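Local coordinates for integron gene cassette protein HFX_CASS2 (PDB 3FXH) that is of unknown function, encoded by a mobile integron gene cassette recovered from uncultured bacteria, and folds as an all-helical protein found with two chains in its assembly, at residues 26-37 and 74-85. Sequence-based numbering, arbitrary orientation.
Sequences HATSAVHEIIRE and IKLYYLADSSPL
Helix residues 26-37 run antiparallel to the irregular segment 74-85, with the CA atoms of A30 and Y78 5.4 Å apart. E33, with CG anti to the backbone N (chi1 162°) and its chain extended, brings its carboxylate to the backbone amides. E33 OE1 accepts from Y78 N at 2.8 Å and, weakly, from L79 N. E33 OE2 accepts from Y77 N at 2.8 Å in a bent bond; the Y77 and Y78 amides come on the syn side, somewhat out of plane. R36 NH2 meets OE2 on the anti side as a salt bridge. An alanine in place of E33 would probably leave the Y77 and Y78 amides without their acceptor and R36 without one of its two carboxylates. The R36 chain bends at chi3 (76°), and its guanidinium gives NH2 to K75 O at 2.9 Å and NE to E37 OE2, both near the guanidinium plane. E37 OE1 takes K75 N at 2.9 Å, nearly straight, from above the carboxylate plane. At the other end the Y78 edge points at the H26 face, a T-shaped pair with planes at 81°. One face of Y78 lies over the backbone at S29 and A30, with S29 CB against CZ and OH; L85 CD1 is over the other face. H26 NE2 donates to L85 O at 2.7 Å, in the ring plane, while its ND1 bonds T90 OG1. S83 OG accepts from L85 N, an ST turn, and donates to Y77 O. L79 CD1 meets I34 CG1 at 3.2 Å, closer than usual for two carbons. Segment 74-85 lies in the loop between helices 62-69 and 88-102. I34 touches I63 and I94 on these helices, V31 packs on helix 116-131, and H32 and I35 meet L125 of the second subunit.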
loop_
_atom_site.group_PDB
_atom_site.type_symbol
_atom_site.label_atom_id
_atom_site.label_comp_id
_atom_site.label_asym_id
_atom_site.label_seq_id
_atom_site.Cartn_x
_atom_site.Cartn_y
_atom_site.Cartn_z
ATOM N N HIS A 26 9.010 9.158 -12.221
ATOM C CA HIS A 26 10.062 8.653 -11.340
ATOM C C HIS A 26 9.564 8.590 -9.890
ATOM O O HIS A 26 9.670 7.554 -9.221
ATOM C CB HIS A 26 11.298 9.568 -11.448
ATOM C CG HIS A 26 12.528 9.025 -10.790
ATOM N ND1 HIS A 26 12.820 9.245 -9.459
ATOM C CD2 HIS A 26 13.554 8.290 -11.282
ATOM C CE1 HIS A 26 13.964 8.653 -9.158
ATOM N NE2 HIS A 26 14.431 8.068 -10.246
ATOM N N ALA A 27 9.021 9.702 -9.408
ATOM C CA ALA A 27 8.575 9.794 -8.014
ATOM C C ALA A 27 7.475 8.782 -7.693
ATOM O O ALA A 27 7.471 8.167 -6.632
ATOM C CB ALA A 27 8.112 11.211 -7.706
ATOM N N THR A 28 6.539 8.618 -8.618
ATOM C CA THR A 28 5.484 7.619 -8.480
ATOM C C THR A 28 6.028 6.182 -8.336
ATOM O O THR A 28 5.623 5.421 -7.447
ATOM C CB THR A 28 4.532 7.722 -9.671
ATOM O OG1 THR A 28 3.899 9.001 -9.626
ATOM C CG2 THR A 28 3.470 6.624 -9.627
ATOM N N SER A 29 6.942 5.815 -9.224
ATOM C CA SER A 29 7.569 4.508 -9.168
ATOM C C SER A 29 8.352 4.326 -7.889
ATOM O O SER A 29 8.414 3.218 -7.355
ATOM C CB SER A 29 8.497 4.313 -10.370
ATOM O OG SER A 29 7.721 4.240 -11.548
ATOM N N ALA A 30 8.977 5.403 -7.416
ATOM C CA ALA A 30 9.739 5.350 -6.170
ATOM C C ALA A 30 8.817 5.058 -4.985
ATOM O O ALA A 30 9.162 4.273 -4.094
ATOM C CB ALA A 30 10.493 6.659 -5.948
ATOM N N VAL A 31 7.644 5.687 -4.989
ATOM C CA VAL A 31 6.678 5.507 -3.900
ATOM C C VAL A 31 6.054 4.118 -3.964
ATOM O O VAL A 31 5.828 3.485 -2.937
ATOM C CB VAL A 31 5.570 6.623 -3.887
ATOM C CG1 VAL A 31 4.457 6.265 -2.904
ATOM C CG2 VAL A 31 6.169 7.968 -3.517
ATOM N N HIS A 32 5.792 3.625 -5.169
ATOM C CA HIS A 32 5.323 2.244 -5.317
ATOM C C HIS A 32 6.388 1.293 -4.772
ATOM O O HIS A 32 6.077 0.290 -4.133
ATOM C CB HIS A 32 5.007 1.912 -6.789
ATOM C CG HIS A 32 3.674 2.416 -7.254
ATOM N ND1 HIS A 32 2.828 1.670 -8.044
ATOM C CD2 HIS A 32 3.042 3.595 -7.036
ATOM C CE1 HIS A 32 1.739 2.373 -8.306
ATOM N NE2 HIS A 32 1.842 3.542 -7.703
ATOM N N GLU A 33 7.648 1.630 -5.010
ATOM C CA GLU A 33 8.759 0.851 -4.488
ATOM C C GLU A 33 8.824 0.861 -2.960
ATOM O O GLU A 33 9.114 -0.159 -2.328
ATOM C CB GLU A 33 10.082 1.354 -5.068
ATOM C CG GLU A 33 11.284 0.913 -4.282
ATOM C CD GLU A 33 12.563 1.041 -5.079
ATOM O OE1 GLU A 33 13.343 1.976 -4.820
ATOM O OE2 GLU A 33 12.779 0.204 -5.974
ATOM N N ILE A 34 8.589 2.019 -2.357
ATOM C CA ILE A 34 8.559 2.066 -0.905
ATOM C C ILE A 34 7.487 1.137 -0.362
ATOM O O ILE A 34 7.735 0.366 0.558
ATOM C CB ILE A 34 8.302 3.481 -0.379
ATOM C CG1 ILE A 34 9.509 4.375 -0.673
ATOM C CG2 ILE A 34 8.031 3.445 1.125
ATOM C CD1 ILE A 34 9.202 5.876 -0.554
ATOM N N ILE A 35 6.283 1.234 -0.911
ATOM C CA ILE A 35 5.192 0.380 -0.448
ATOM C C ILE A 35 5.577 -1.093 -0.560
ATOM O O ILE A 35 5.424 -1.856 0.394
ATOM C CB ILE A 35 3.860 0.675 -1.181
ATOM C CG1 ILE A 35 3.403 2.107 -0.865
ATOM C CG2 ILE A 35 2.793 -0.373 -0.783
ATOM C CD1 ILE A 35 2.095 2.532 -1.564
ATOM N N ARG A 36 6.110 -1.485 -1.709
ATOM C CA ARG A 36 6.567 -2.869 -1.910
ATOM C C ARG A 36 7.577 -3.320 -0.847
ATOM O O ARG A 36 7.430 -4.380 -0.260
ATOM C CB ARG A 36 7.178 -3.041 -3.309
ATOM C CG ARG A 36 7.749 -4.440 -3.575
ATOM C CD ARG A 36 8.631 -4.461 -4.816
ATOM N NE ARG A 36 9.940 -3.857 -4.562
ATOM C CZ ARG A 36 10.470 -2.888 -5.301
ATOM N NH1 ARG A 36 9.799 -2.402 -6.331
ATOM N NH2 ARG A 36 11.670 -2.409 -5.012
ATOM N N GLU A 37 8.607 -2.518 -0.594
ATOM C CA GLU A 37 9.652 -2.923 0.344
ATOM C C GLU A 37 9.186 -2.915 1.803
ATOM O O GLU A 37 9.622 -3.726 2.606
ATOM C CB GLU A 37 10.892 -2.060 0.160
ATOM C CG GLU A 37 11.534 -2.316 -1.196
ATOM C CD GLU A 37 11.985 -3.769 -1.345
ATOM O OE1 GLU A 37 12.687 -4.285 -0.437
ATOM O OE2 GLU A 37 11.627 -4.395 -2.366
ATOM N N ILE A 74 16.786 -5.117 1.926
ATOM C CA ILE A 74 15.941 -4.145 1.216
ATOM C C ILE A 74 16.417 -3.911 -0.215
ATOM O O ILE A 74 17.616 -3.801 -0.465
ATOM C CB ILE A 74 15.833 -2.792 1.986
ATOM C CG1 ILE A 74 14.562 -2.034 1.574
ATOM C CG2 ILE A 74 17.090 -1.922 1.795
ATOM C CD1 ILE A 74 14.193 -0.920 2.532
ATOM N N LYS A 75 15.464 -3.853 -1.145
ATOM C CA LYS A 75 15.766 -3.630 -2.565
ATOM C C LYS A 75 15.193 -2.302 -3.023
ATOM O O LYS A 75 13.976 -2.182 -3.195
ATOM C CB LYS A 75 15.182 -4.741 -3.440
ATOM C CG LYS A 75 15.869 -6.078 -3.293
ATOM C CD LYS A 75 15.440 -7.032 -4.394
ATOM C CE LYS A 75 16.318 -8.274 -4.421
ATOM N NZ LYS A 75 15.917 -9.191 -5.525
ATOM N N LEU A 76 16.069 -1.317 -3.226
ATOM C CA LEU A 76 15.642 0.026 -3.596
ATOM C C LEU A 76 16.270 0.492 -4.901
ATOM O O LEU A 76 17.328 1.114 -4.899
ATOM C CB LEU A 76 15.983 1.013 -2.483
ATOM C CG LEU A 76 15.252 0.752 -1.165
ATOM C CD1 LEU A 76 15.996 1.374 0.005
ATOM C CD2 LEU A 76 13.808 1.229 -1.232
ATOM N N TYR A 77 15.609 0.211 -6.017
ATOM C CA TYR A 77 16.148 0.616 -7.309
ATOM C C TYR A 77 16.089 2.129 -7.503
ATOM O O TYR A 77 16.931 2.707 -8.188
ATOM C CB TYR A 77 15.441 -0.116 -8.448
ATOM C CG TYR A 77 15.657 -1.609 -8.402
ATOM C CD1 TYR A 77 16.807 -2.179 -8.931
ATOM C CD2 TYR A 77 14.722 -2.451 -7.807
ATOM C CE1 TYR A 77 17.016 -3.540 -8.880
ATOM C CE2 TYR A 77 14.926 -3.818 -7.756
ATOM C CZ TYR A 77 16.074 -4.354 -8.294
ATOM O OH TYR A 77 16.281 -5.711 -8.251
ATOM N N TYR A 78 15.098 2.768 -6.892
ATOM C CA TYR A 78 14.970 4.218 -7.000
ATOM C C TYR A 78 15.618 4.986 -5.854
ATOM O O TYR A 78 16.199 6.048 -6.067
ATOM C CB TYR A 78 13.499 4.621 -7.115
ATOM C CG TYR A 78 12.874 4.202 -8.419
ATOM C CD1 TYR A 78 12.262 2.963 -8.547
ATOM C CD2 TYR A 78 12.900 5.041 -9.528
ATOM C CE1 TYR A 78 11.695 2.567 -9.740
ATOM C CE2 TYR A 78 12.331 4.652 -10.728
ATOM C CZ TYR A 78 11.730 3.415 -10.826
ATOM O OH TYR A 78 11.153 3.017 -12.007
ATOM N N LEU A 79 15.519 4.453 -4.636
ATOM C CA LEU A 79 15.822 5.248 -3.447
ATOM C C LEU A 79 17.180 4.966 -2.792
ATOM O O LEU A 79 17.534 5.605 -1.800
ATOM C CB LEU A 79 14.687 5.133 -2.431
ATOM C CG LEU A 79 13.375 5.651 -3.040
ATOM C CD1 LEU A 79 12.171 5.070 -2.346
ATOM C CD2 LEU A 79 13.333 7.175 -3.034
ATOM N N ALA A 80 17.933 4.023 -3.352
ATOM C CA ALA A 80 19.300 3.768 -2.897
ATOM C C ALA A 80 20.253 4.768 -3.548
ATOM O O ALA A 80 20.327 4.851 -4.767
ATOM C CB ALA A 80 19.719 2.339 -3.232
ATOM N N ASP A 81 20.981 5.528 -2.740
ATOM C CA ASP A 81 21.876 6.549 -3.286
ATOM C C ASP A 81 23.017 5.953 -4.112
ATOM O O ASP A 81 23.731 6.681 -4.801
ATOM C CB ASP A 81 22.420 7.464 -2.188
ATOM C CG ASP A 81 23.205 6.713 -1.135
ATOM O OD1 ASP A 81 23.393 5.488 -1.293
ATOM O OD2 ASP A 81 23.633 7.352 -0.150
ATOM N N SER A 82 23.176 4.633 -4.048
ATOM C CA SER A 82 24.186 3.941 -4.845
ATOM C C SER A 82 23.567 3.364 -6.115
ATOM O O SER A 82 24.246 2.716 -6.914
ATOM C CB SER A 82 24.850 2.822 -4.038
ATOM O OG SER A 82 24.020 1.673 -3.981
ATOM N N SER A 83 22.270 3.592 -6.292
ATOM C CA SER A 83 21.599 3.187 -7.516
ATOM C C SER A 83 21.739 4.267 -8.577
ATOM O O SER A 83 21.615 5.451 -8.274
ATOM C CB SER A 83 20.121 2.921 -7.267
ATOM O OG SER A 83 19.443 2.780 -8.503
ATOM N N PRO A 84 21.997 3.860 -9.830
ATOM C CA PRO A 84 22.093 4.798 -10.954
ATOM C C PRO A 84 20.745 5.475 -11.219
ATOM O O PRO A 84 20.689 6.493 -11.911
ATOM C CB PRO A 84 22.474 3.887 -12.127
ATOM C CG PRO A 84 21.995 2.527 -11.707
ATOM C CD PRO A 84 22.306 2.485 -10.248
ATOM N N LEU A 85 19.672 4.905 -10.673
ATOM C CA LEU A 85 18.331 5.464 -10.823
ATOM C C LEU A 85 18.019 6.500 -9.751
ATOM O O LEU A 85 16.964 7.139 -9.781
ATOM C CB LEU A 85 17.273 4.354 -10.756
ATOM C CG LEU A 85 16.695 3.802 -12.054
ATOM C CD1 LEU A 85 15.779 2.614 -11.773
ATOM C CD2 LEU A 85 15.943 4.896 -12.792
#